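Local coordinates for geranyltranstransferase (Staphylococcus aureus, PDB 1RTR), which probably catalyses chain elongation of allylic diphosphates with isopentenyl diphosphate to give farnesyl diphosphate, a precursor in isoprenoid biosynthesis, at residues L4-L9 / K43-V48; V19-S24 / L116-E121; L51-S56 / M187-I192; A68-M73 / Q139-A144. One frame throughout, in Å; residues are numbered along the deposited sequence.

Contact 1. Residues L4-L9 / K43-V48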
# COMPACT_ATOMS: atom_id res chain seq x y z
N LEU A 4 -29.62 6.35 11.54
CA LEU A 4 -28.37 7.08 11.32
C LEU A 4 -28.47 7.98 10.09
O LEU A 4 -28.24 7.52 8.96
CB LEU A 4 -27.18 6.12 11.17
CG LEU A 4 -27.01 4.89 12.05
CD1 LEU A 4 -25.91 4.01 11.50
CD2 LEU A 4 -26.72 5.27 13.49
N PRO A 5 -28.83 9.25 10.31
CA PRO A 5 -28.86 10.23 9.23
C PRO A 5 -27.53 10.22 8.48
O PRO A 5 -26.48 10.12 9.12
CB PRO A 5 -29.05 11.57 9.96
CG PRO A 5 -29.74 11.20 11.24
CD PRO A 5 -29.24 9.84 11.60
N MET A 6 -27.59 10.27 7.15
CA MET A 6 -26.39 10.22 6.32
C MET A 6 -25.42 11.35 6.67
O MET A 6 -24.22 11.10 6.83
CB MET A 6 -26.76 10.26 4.84
CG MET A 6 -25.56 10.21 3.90
SD MET A 6 -25.54 8.75 2.84
CE MET A 6 -24.58 9.40 1.41
N ASN A 7 -25.94 12.57 6.80
CA ASN A 7 -25.09 13.72 7.10
C ASN A 7 -24.40 13.64 8.47
O ASN A 7 -23.35 14.25 8.67
CB ASN A 7 -25.87 15.03 6.99
CG ASN A 7 -27.17 14.98 7.73
OD1 ASN A 7 -28.19 14.57 7.18
ND2 ASN A 7 -27.14 15.37 9.00
N LYS A 8 -24.99 12.89 9.40
CA LYS A 8 -24.36 12.70 10.71
C LYS A 8 -23.22 11.68 10.68
O LYS A 8 -22.29 11.78 11.49
CB LYS A 8 -25.40 12.35 11.78
CG LYS A 8 -25.98 13.57 12.49
CD LYS A 8 -25.13 13.98 13.69
CE LYS A 8 -26.01 14.43 14.85
NZ LYS A 8 -26.31 15.89 14.78
N LEU A 9 -23.29 10.71 9.77
CA LEU A 9 -22.17 9.81 9.53
C LEU A 9 -21.02 10.51 8.79
O LEU A 9 -19.87 10.41 9.21
CB LEU A 9 -22.61 8.56 8.78
CG LEU A 9 -23.07 7.38 9.63
CD1 LEU A 9 -23.80 6.40 8.76
CD2 LEU A 9 -21.91 6.71 10.32
N LYS A 43 -18.17 13.28 -0.81
CA LYS A 43 -19.46 12.74 -0.39
C LYS A 43 -19.26 11.65 0.67
O LYS A 43 -20.15 11.38 1.49
CB LYS A 43 -20.22 12.21 -1.61
CG LYS A 43 -20.20 13.15 -2.86
CD LYS A 43 -20.69 12.44 -4.16
CE LYS A 43 -21.59 13.34 -5.06
NZ LYS A 43 -20.80 14.29 -5.95
N ARG A 44 -18.07 11.03 0.66
CA ARG A 44 -17.65 9.95 1.58
C ARG A 44 -18.50 8.68 1.50
O ARG A 44 -18.70 8.01 2.52
CB ARG A 44 -17.59 10.45 3.05
CG ARG A 44 -16.85 11.74 3.26
CD ARG A 44 -15.37 11.65 3.09
NE ARG A 44 -14.72 12.83 3.62
CZ ARG A 44 -13.51 13.26 3.28
NH1 ARG A 44 -13.02 14.36 3.84
NH2 ARG A 44 -12.79 12.60 2.39
N ILE A 45 -18.97 8.33 0.30
CA ILE A 45 -19.90 7.20 0.16
C ILE A 45 -19.29 5.87 0.53
O ILE A 45 -19.99 5.02 1.08
CB ILE A 45 -20.53 7.12 -1.26
CG1 ILE A 45 -19.48 7.35 -2.33
CG2 ILE A 45 -21.70 8.09 -1.41
CD1 ILE A 45 -19.07 6.07 -3.03
N ARG A 46 -18.00 5.70 0.25
CA ARG A 46 -17.32 4.42 0.52
C ARG A 46 -17.32 4.09 2.01
O ARG A 46 -17.85 3.03 2.38
CB ARG A 46 -15.92 4.37 -0.08
CG ARG A 46 -15.89 4.24 -1.57
CD ARG A 46 -14.60 4.70 -2.18
NE ARG A 46 -14.66 4.78 -3.63
CZ ARG A 46 -15.14 5.81 -4.32
NH1 ARG A 46 -15.14 5.77 -5.64
NH2 ARG A 46 -15.61 6.88 -3.70
N PRO A 47 -16.75 4.96 2.85
CA PRO A 47 -16.83 4.78 4.31
C PRO A 47 -18.26 4.66 4.78
O PRO A 47 -18.55 3.77 5.58
CB PRO A 47 -16.18 6.06 4.88
CG PRO A 47 -16.02 7.00 3.76
CD PRO A 47 -15.96 6.16 2.51
N VAL A 48 -19.13 5.53 4.29
CA VAL A 48 -20.52 5.54 4.74
C VAL A 48 -21.22 4.24 4.40
O VAL A 48 -21.92 3.66 5.25
CB VAL A 48 -21.27 6.77 4.21
CG1 VAL A 48 -22.76 6.51 4.16
CG2 VAL A 48 -20.98 7.99 5.10

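Contact 2. Residues V19-S24 / L116-E121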
# COMPACT_ATOMS: atom_id res chain seq x y z
N VAL A 19 -8.18 14.28 12.03
CA VAL A 19 -7.27 14.01 13.12
C VAL A 19 -6.69 12.59 13.02
O VAL A 19 -6.28 12.00 14.02
CB VAL A 19 -8.00 14.30 14.47
CG1 VAL A 19 -8.86 13.10 14.92
CG2 VAL A 19 -7.02 14.73 15.55
N ALA A 20 -6.62 12.05 11.80
CA ALA A 20 -6.21 10.65 11.55
C ALA A 20 -4.71 10.49 11.31
O ALA A 20 -4.19 9.38 11.36
CB ALA A 20 -7.00 10.05 10.39
N ILE A 21 -4.03 11.59 11.02
CA ILE A 21 -2.59 11.62 10.84
C ILE A 21 -2.00 12.59 11.86
O ILE A 21 -2.45 13.72 11.97
CB ILE A 21 -2.21 12.04 9.38
CG1 ILE A 21 -2.96 11.20 8.34
CG2 ILE A 21 -0.70 11.98 9.14
CD1 ILE A 21 -2.66 9.70 8.39
N ASN A 22 -1.01 12.13 12.62
CA ASN A 22 -0.35 12.98 13.61
C ASN A 22 0.75 13.82 12.99
O ASN A 22 1.43 13.38 12.05
CB ASN A 22 0.22 12.15 14.76
CG ASN A 22 -0.86 11.63 15.69
OD1 ASN A 22 -1.75 12.37 16.12
ND2 ASN A 22 -0.78 10.35 16.02
N LYS A 23 0.93 15.03 13.53
CA LYS A 23 1.89 16.00 13.00
C LYS A 23 3.33 15.48 12.90
O LYS A 23 3.77 14.64 13.70
CB LYS A 23 1.81 17.32 13.79
CG LYS A 23 0.56 18.18 13.49
CD LYS A 23 0.17 18.17 11.99
CE LYS A 23 -1.31 18.51 11.78
NZ LYS A 23 -2.22 17.41 12.23
N SER A 24 4.05 16.01 11.90
CA SER A 24 5.40 15.59 11.54
C SER A 24 6.42 15.63 12.68
O SER A 24 6.55 16.65 13.38
CB SER A 24 5.93 16.45 10.37
OG SER A 24 4.94 17.35 9.89
N LEU A 116 -1.63 5.04 1.26
CA LEU A 116 -1.76 3.63 0.98
C LEU A 116 -1.22 2.82 2.14
O LEU A 116 -1.91 1.96 2.69
CB LEU A 116 -1.01 3.26 -0.31
CG LEU A 116 -1.59 2.16 -1.21
CD1 LEU A 116 -0.58 1.62 -2.24
CD2 LEU A 116 -2.23 1.03 -0.43
N THR A 117 0.03 3.09 2.53
CA THR A 117 0.62 2.41 3.66
C THR A 117 -0.20 2.58 4.95
O THR A 117 -0.46 1.59 5.66
CB THR A 117 2.07 2.89 3.87
OG1 THR A 117 2.70 3.04 2.60
CG2 THR A 117 2.92 1.82 4.54
N LYS A 118 -0.62 3.81 5.26
CA LYS A 118 -1.33 4.06 6.52
C LYS A 118 -2.64 3.25 6.64
O LYS A 118 -2.99 2.78 7.72
CB LYS A 118 -1.61 5.56 6.72
CG LYS A 118 -2.24 5.91 8.06
CD LYS A 118 -1.29 5.70 9.24
CE LYS A 118 -1.77 6.46 10.47
NZ LYS A 118 -1.69 5.63 11.73
N ALA A 119 -3.34 3.09 5.51
CA ALA A 119 -4.59 2.33 5.49
C ALA A 119 -4.42 0.93 6.06
O ALA A 119 -5.26 0.46 6.83
CB ALA A 119 -5.17 2.29 4.07
N PHE A 120 -3.31 0.27 5.71
CA PHE A 120 -3.00 -1.06 6.21
C PHE A 120 -2.61 -1.08 7.68
O PHE A 120 -3.01 -1.98 8.43
CB PHE A 120 -1.97 -1.74 5.31
CG PHE A 120 -2.51 -2.05 3.95
CD1 PHE A 120 -3.41 -3.10 3.77
CD2 PHE A 120 -2.17 -1.27 2.87
CE1 PHE A 120 -3.93 -3.38 2.52
CE2 PHE A 120 -2.70 -1.54 1.61
CZ PHE A 120 -3.58 -2.60 1.44
N GLU A 121 -1.84 -0.08 8.10
CA GLU A 121 -1.50 0.10 9.51
C GLU A 121 -2.75 0.22 10.36
O GLU A 121 -2.85 -0.40 11.41
CB GLU A 121 -0.65 1.35 9.69
CG GLU A 121 0.27 1.29 10.89
CD GLU A 121 -0.05 2.37 11.91
OE1 GLU A 121 -1.22 2.40 12.38
OE2 GLU A 121 0.87 3.18 12.25

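Contact 3. Residues L51-S56 / M187-I192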
# COMPACT_ATOMS: atom_id res chain seq x y z
N LEU A 51 -20.04 1.59 6.93
CA LEU A 51 -20.75 1.88 8.17
C LEU A 51 -22.23 1.46 8.12
O LEU A 51 -22.69 0.69 8.98
CB LEU A 51 -20.61 3.37 8.51
CG LEU A 51 -19.42 3.87 9.36
CD1 LEU A 51 -18.32 2.81 9.65
CD2 LEU A 51 -18.83 5.14 8.77
N LEU A 52 -22.96 1.91 7.10
CA LEU A 52 -24.39 1.56 6.97
C LEU A 52 -24.64 0.07 6.77
O LEU A 52 -25.61 -0.48 7.32
CB LEU A 52 -25.08 2.40 5.88
CG LEU A 52 -25.23 3.90 6.23
CD1 LEU A 52 -25.57 4.74 5.03
CD2 LEU A 52 -26.24 4.14 7.33
N THR A 53 -23.77 -0.61 6.02
CA THR A 53 -23.87 -2.06 5.85
C THR A 53 -23.80 -2.82 7.19
O THR A 53 -24.56 -3.77 7.42
CB THR A 53 -22.79 -2.60 4.86
OG1 THR A 53 -22.93 -1.96 3.59
CG2 THR A 53 -23.00 -4.07 4.56
N LEU A 54 -22.87 -2.42 8.06
CA LEU A 54 -22.79 -3.01 9.41
C LEU A 54 -24.08 -2.79 10.21
O LEU A 54 -24.55 -3.70 10.91
CB LEU A 54 -21.62 -2.41 10.19
CG LEU A 54 -20.21 -2.90 9.92
CD1 LEU A 54 -19.22 -2.03 10.67
CD2 LEU A 54 -20.06 -4.40 10.28
N ASP A 55 -24.65 -1.59 10.11
CA ASP A 55 -25.88 -1.27 10.81
C ASP A 55 -27.06 -2.13 10.33
O ASP A 55 -27.84 -2.61 11.15
CB ASP A 55 -26.21 0.22 10.70
CG ASP A 55 -27.31 0.62 11.66
OD1 ASP A 55 -28.43 0.96 11.19
OD2 ASP A 55 -27.16 0.60 12.90
N SER A 56 -27.17 -2.33 9.01
CA SER A 56 -28.17 -3.22 8.43
C SER A 56 -28.01 -4.63 8.93
O SER A 56 -28.97 -5.40 8.98
CB SER A 56 -28.05 -3.27 6.90
OG SER A 56 -27.93 -1.98 6.35
N MET A 187 -18.57 -5.97 1.86
CA MET A 187 -18.10 -7.31 2.22
C MET A 187 -17.18 -7.31 3.44
O MET A 187 -17.20 -8.26 4.24
CB MET A 187 -17.41 -8.02 1.04
CG MET A 187 -18.31 -8.30 -0.18
SD MET A 187 -19.92 -9.09 0.20
CE MET A 187 -19.33 -10.77 0.56
N SER A 188 -16.37 -6.27 3.59
CA SER A 188 -15.63 -6.09 4.84
C SER A 188 -16.62 -6.03 6.01
O SER A 188 -16.42 -6.66 7.06
CB SER A 188 -14.73 -4.85 4.80
OG SER A 188 -15.49 -3.66 4.91
N ALA A 189 -17.72 -5.31 5.81
CA ALA A 189 -18.78 -5.24 6.82
C ALA A 189 -19.38 -6.62 7.07
O ALA A 189 -19.53 -7.06 8.21
CB ALA A 189 -19.85 -4.21 6.45
N ALA A 190 -19.70 -7.32 6.00
CA ALA A 190 -20.28 -8.65 6.14
C ALA A 190 -19.36 -9.54 6.95
O ALA A 190 -19.83 -10.40 7.72
CB ALA A 190 -20.54 -9.24 4.78
N ASP A 191 -18.05 -9.33 6.77
CA ASP A 191 -17.02 -10.08 7.48
C ASP A 191 -16.90 -9.71 8.97
O ASP A 191 -16.74 -10.58 9.83
CB ASP A 191 -15.66 -9.94 6.77
CG ASP A 191 -15.49 -10.95 5.64
OD1 ASP A 191 -16.30 -11.90 5.56
OD2 ASP A 191 -14.58 -10.88 4.79
N ILE A 192 -16.98 -8.41 9.26
CA ILE A 192 -16.99 -7.97 10.65
C ILE A 192 -18.26 -8.48 11.34
O ILE A 192 -18.19 -8.94 12.49
CB ILE A 192 -16.88 -6.45 10.73
CG1 ILE A 192 -15.49 -6.00 10.29
CG2 ILE A 192 -17.22 -5.96 12.14
CD1 ILE A 192 -15.45 -4.63 9.65

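Contact 4. Residues A68-M73 / Q139-A144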
# COMPACT_ATOMS: atom_id res chain seq x y z
N ALA A 68 -13.33 1.75 7.57
CA ALA A 68 -13.89 2.87 6.80
C ALA A 68 -12.88 3.99 6.59
O ALA A 68 -12.78 4.53 5.48
CB ALA A 68 -15.15 3.40 7.48
N ILE A 69 -12.13 4.35 7.63
CA ILE A 69 -11.08 5.37 7.51
C ILE A 69 -10.00 4.90 6.53
O ILE A 69 -9.62 5.64 5.62
CB ILE A 69 -10.44 5.70 8.88
CG1 ILE A 69 -11.46 6.32 9.85
CG2 ILE A 69 -9.26 6.64 8.71
CD1 ILE A 69 -12.10 7.63 9.34
N ALA A 70 -9.52 3.67 6.72
CA ALA A 70 -8.62 3.02 5.77
C ALA A 70 -9.15 3.12 4.35
O ALA A 70 -8.44 3.55 3.44
CB ALA A 70 -8.39 1.58 6.15
N LEU A 71 -10.41 2.75 4.16
CA LEU A 71 -11.04 2.77 2.83
C LEU A 71 -10.97 4.15 2.19
O LEU A 71 -10.66 4.27 1.00
CB LEU A 71 -12.49 2.28 2.92
CG LEU A 71 -13.28 2.09 1.62
CD1 LEU A 71 -12.45 1.37 0.51
CD2 LEU A 71 -14.58 1.36 1.91
N GLU A 72 -11.24 5.19 2.98
CA GLU A 72 -11.18 6.56 2.46
C GLU A 72 -9.73 7.00 2.17
O GLU A 72 -9.49 7.76 1.22
CB GLU A 72 -11.92 7.54 3.38
CG GLU A 72 -12.08 8.96 2.84
CD GLU A 72 -13.07 9.09 1.69
OE1 GLU A 72 -13.79 8.11 1.36
OE2 GLU A 72 -13.13 10.19 1.09
N MET A 73 -8.78 6.51 2.98
CA MET A 73 -7.36 6.76 2.71
C MET A 73 -6.97 6.19 1.34
O MET A 73 -6.28 6.85 0.56
CB MET A 73 -6.48 6.16 3.82
CG MET A 73 -6.19 7.08 5.01
SD MET A 73 -5.37 6.24 6.38
CE MET A 73 -5.64 7.42 7.65
N GLN A 139 -6.80 -8.70 3.68
CA GLN A 139 -6.75 -9.51 2.48
C GLN A 139 -7.66 -8.94 1.42
O GLN A 139 -7.25 -8.76 0.27
CB GLN A 139 -7.16 -10.95 2.79
CG GLN A 139 -6.47 -11.97 1.91
CD GLN A 139 -6.79 -13.40 2.33
OE1 GLN A 139 -6.68 -14.31 1.51
NE2 GLN A 139 -7.19 -13.59 3.60
N ARG A 140 -8.89 -8.65 1.81
CA ARG A 140 -9.87 -8.12 0.89
C ARG A 140 -9.51 -6.73 0.38
O ARG A 140 -9.65 -6.44 -0.82
CB ARG A 140 -11.25 -8.13 1.55
CG ARG A 140 -12.40 -7.94 0.58
CD ARG A 140 -13.74 -7.83 1.26
NE ARG A 140 -14.15 -9.10 1.87
CZ ARG A 140 -14.68 -10.12 1.19
NH1 ARG A 140 -15.02 -11.22 1.84
NH2 ARG A 140 -14.87 -10.01 -0.12
N LEU A 141 -9.02 -5.86 1.26
CA LEU A 141 -8.57 -4.55 0.82
C LEU A 141 -7.42 -4.64 -0.20
O LEU A 141 -7.40 -3.92 -1.19
CB LEU A 141 -8.17 -3.68 2.02
CG LEU A 141 -8.01 -2.17 1.79
CD1 LEU A 141 -9.17 -1.60 0.97
CD2 LEU A 141 -7.87 -1.43 3.12
N SER A 142 -6.47 -5.54 0.04
CA SER A 142 -5.30 -5.61 -0.83
C SER A 142 -5.64 -6.15 -2.23
O SER A 142 -5.10 -5.66 -3.22
CB SER A 142 -4.18 -6.43 -0.18
OG SER A 142 -4.60 -7.76 0.05
N ILE A 143 -6.53 -7.14 -2.29
CA ILE A 143 -7.08 -7.62 -3.56
C ILE A 143 -7.94 -6.54 -4.26
O ILE A 143 -7.83 -6.34 -5.46
CB ILE A 143 -7.89 -8.95 -3.39
CG1 ILE A 143 -6.98 -10.10 -2.92
CG2 ILE A 143 -8.57 -9.36 -4.69
CD1 ILE A 143 -7.75 -11.28 -2.30
N ALA A 144 -8.79 -5.86 -3.50
CA ALA A 144 -9.65 -4.81 -4.07
C ALA A 144 -8.84 -3.66 -4.68
O ALA A 144 -9.26 -3.06 -5.69
CB ALA A 144 -10.64 -4.27 -3.02

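Contact 1. Residues L4-L9 / K43-V48
Met6 and Leu9 meet Ile45 and Val48 through saturated groups alone, and no flat group has a face or an edge in the contact. The guanidinium of Arg44 turns away from residues 4-9. Its NH2 forms a salt bridge with Glu72, and its NH1 bonds to the carbonyl of Leu38.

The thioether of Met6 does most of the reaching. Its CG stands opposite the backbone N, and the chain bends at chi2 (118°), which carries the sulfur across the gap. Met6 SD lies 3.8 Å from Val48 CG1, and the two side chains cross at about a right angle. Beyond the sulfur, Met6 CE touches Ile45 CG2 at 4.2 Å.

Both segments are helix starts, with Pro5 and Arg44 at the N-cap positions of helices 6-18 and 45-56. Residues 43-47 end the GGKRIRP sequence of polyprenyl synthases, whose lysine and second arginine, here Lys43 and Arg46, probably help bind isopentenyl diphosphate, as in relatives.

The second methyl of Val48 meets the same helix further along, where both residues are buried. Val48 CG2 sits 4.1 Å from Leu9 CB. The Leu9 branch continues past it to Leu51 and Leu52, and Val48 also touches Ile10.

Contact 2. Residues V19-S24 / L116-E121
Ile21 and Lys118 make the apolar part of this contact. The terminal methyl of the isoleucine lies against the aliphatic chain of the lysine, with Ile21 CD1 3.8 Å from Lys118 CG. The same methyl is 4.0 Å from Lys118 CE, so it spans the bent chain rather than touching a single carbon. The two side chains slide past each other in opposite directions. Lys118 is brought there by a CG opposite the backbone N (chi1 -175°) and a bend at chi2 (69°), which lays its methylenes beside the loop.

A carbonyl makes the second kind of approach. Ala20 O is 3.9 Å from Lys118 CE. This is contact with the carbon next to the ammonium group, and not a bond to the nitrogen.

Residues 19-24 form the loop between helices 6-18 and 30-38, and Lys118 lies on helix 105-124 of the mainly helical polyprenyl synthase fold. That helix also lines the dimer interface. Phe120 stacks on Phe120 of the second subunit, and Ile21 packs on His147 of that subunit.

The charged interaction stays within one helix. Lys118 NZ and Glu121 OE1 are 3.3 Å apart, a salt bridge with a weak hydrogen bond. The carboxylate comes from three residues further along the helix. It probably offsets the ammonium charge and may steady the end of the lysine. The backbone nitrogen of Glu121 is bonded in turn to Thr117 O at 3.3 Å.

Contact 3. Residues L51-S56 / M187-I192
Ala189 faces Thr53 and Leu54, and its methyl is the centre of the contact. Ala189 CB lies 3.7 Å from Thr53 CG2 and about as far from Thr53 CB. On the next residue, Leu54 CG also comes within 3.7 Å of Ala189 CB. The small side chain thus sits against two neighbouring residues of the other helix.

The branch of Leu54 extends the contact along helix 179-193. Its CD2 reaches over the backbone, 3.4 Å from Ala189 O, and then meets Ile192 CG2 at 3.7 Å. Leu54 and Ile192 cross at about a right angle. Leu54 gets there with CG opposite its own carbonyl carbon (chi1 -79°), which directs the branch across to the partner helix.

The hydroxyls of Thr53 and Ser56 bond within their own helix. Thr53 OG1 hydrogen-bonds to Leu49 O, while Thr53 CB and CG2 lie against Ala189. Further out, Leu52 O takes two bonds, one from Ser56 N and one from Ser56 OG at 2.9 Å. The hydroxyl comes from above the carbonyl plane, 38° out of it.

Beyond this shell, Thr53 touches Leu281 of helix 279-289. On the other helix, Asp191 forms a salt bridge with Arg140 of helix 131-145.

The short axes pass 8.4 Å apart at -39° and run in the same general direction. The alanine at the crossing, with CA atoms of Leu54 and Ala189 5.3 Å apart, is consistent with this close approach. It is a buried helix-helix packing of the mainly helical prenyltransferase fold.

Contact 4. Residues A68-M73 / Q139-A144
Residues 68-73 and 139-144 are both regular helix, with Leu71 and Leu141 nearest across the gap at 8.0 Å between their CA atoms. Side chains alone fill that spacing. Within helix 65-83, Glu72 N bonds to Ala68 O and Met73 N to Ile69 O. In helix 131-145, Gln139 O accepts two bonds from one face of its plane. One comes from Ile143 N at 3.1 Å and the other from Ser142 OG at 2.8 Å. The hydroxyl stands 35° out of the carbonyl plane, so it uses the face rather than a lone-pair direction.

Leu141 carries the contact from its side, and its two methyls divide the work. Leu141 CD2 meets Ala70 CB at 4.3 Å, while Leu141 CD1 meets Leu71 CD1 at 4.4 Å. The fork therefore straddles two consecutive residues of the other helix. Both leucines hold CG opposite the backbone N (chi1 -174° for Leu71 and -165° for Leu141), which stretches each branch toward the gap. These are loose van der Waals contacts, but all three residues are buried.

Neighbouring helices complete the surroundings. Ile123 of helix 105-124 touches both Ala70 and Leu141, and Phe184 of helix 179-193 touches both Leu71 and Leu141.

This is the interior of the helical core of a polyprenyl synthase. The C-terminal end of helix 65-83 carries the start of the first aspartate-rich motif (DDLPAMD), which in relatives binds the allylic diphosphate through magnesium ions.

Along the chain, contact 1 closes before contacts 3 and 4 open. Contact 4 lies inside the loop closed by contact 3, while contact 2 crosses contacts 1, 3 and 4. Contacts 1 and 3 share helix 45-56, with centres 14 Å apart. Helix 65-83 follows it and carries contact 4, which the Arg44-Glu72 salt bridge joins to contact 1. The Asp191-Arg140 salt bridge joins contact 4 to contact 3, whose centre is 13 Å away. Contact 2 touches contact 4 through Met73 and Ala70. Contacts 2 and 4 also touch the second subunit, so the series of touches from contact 1 through contact 4 to contact 2 links the N-terminal helix to the dimer interface.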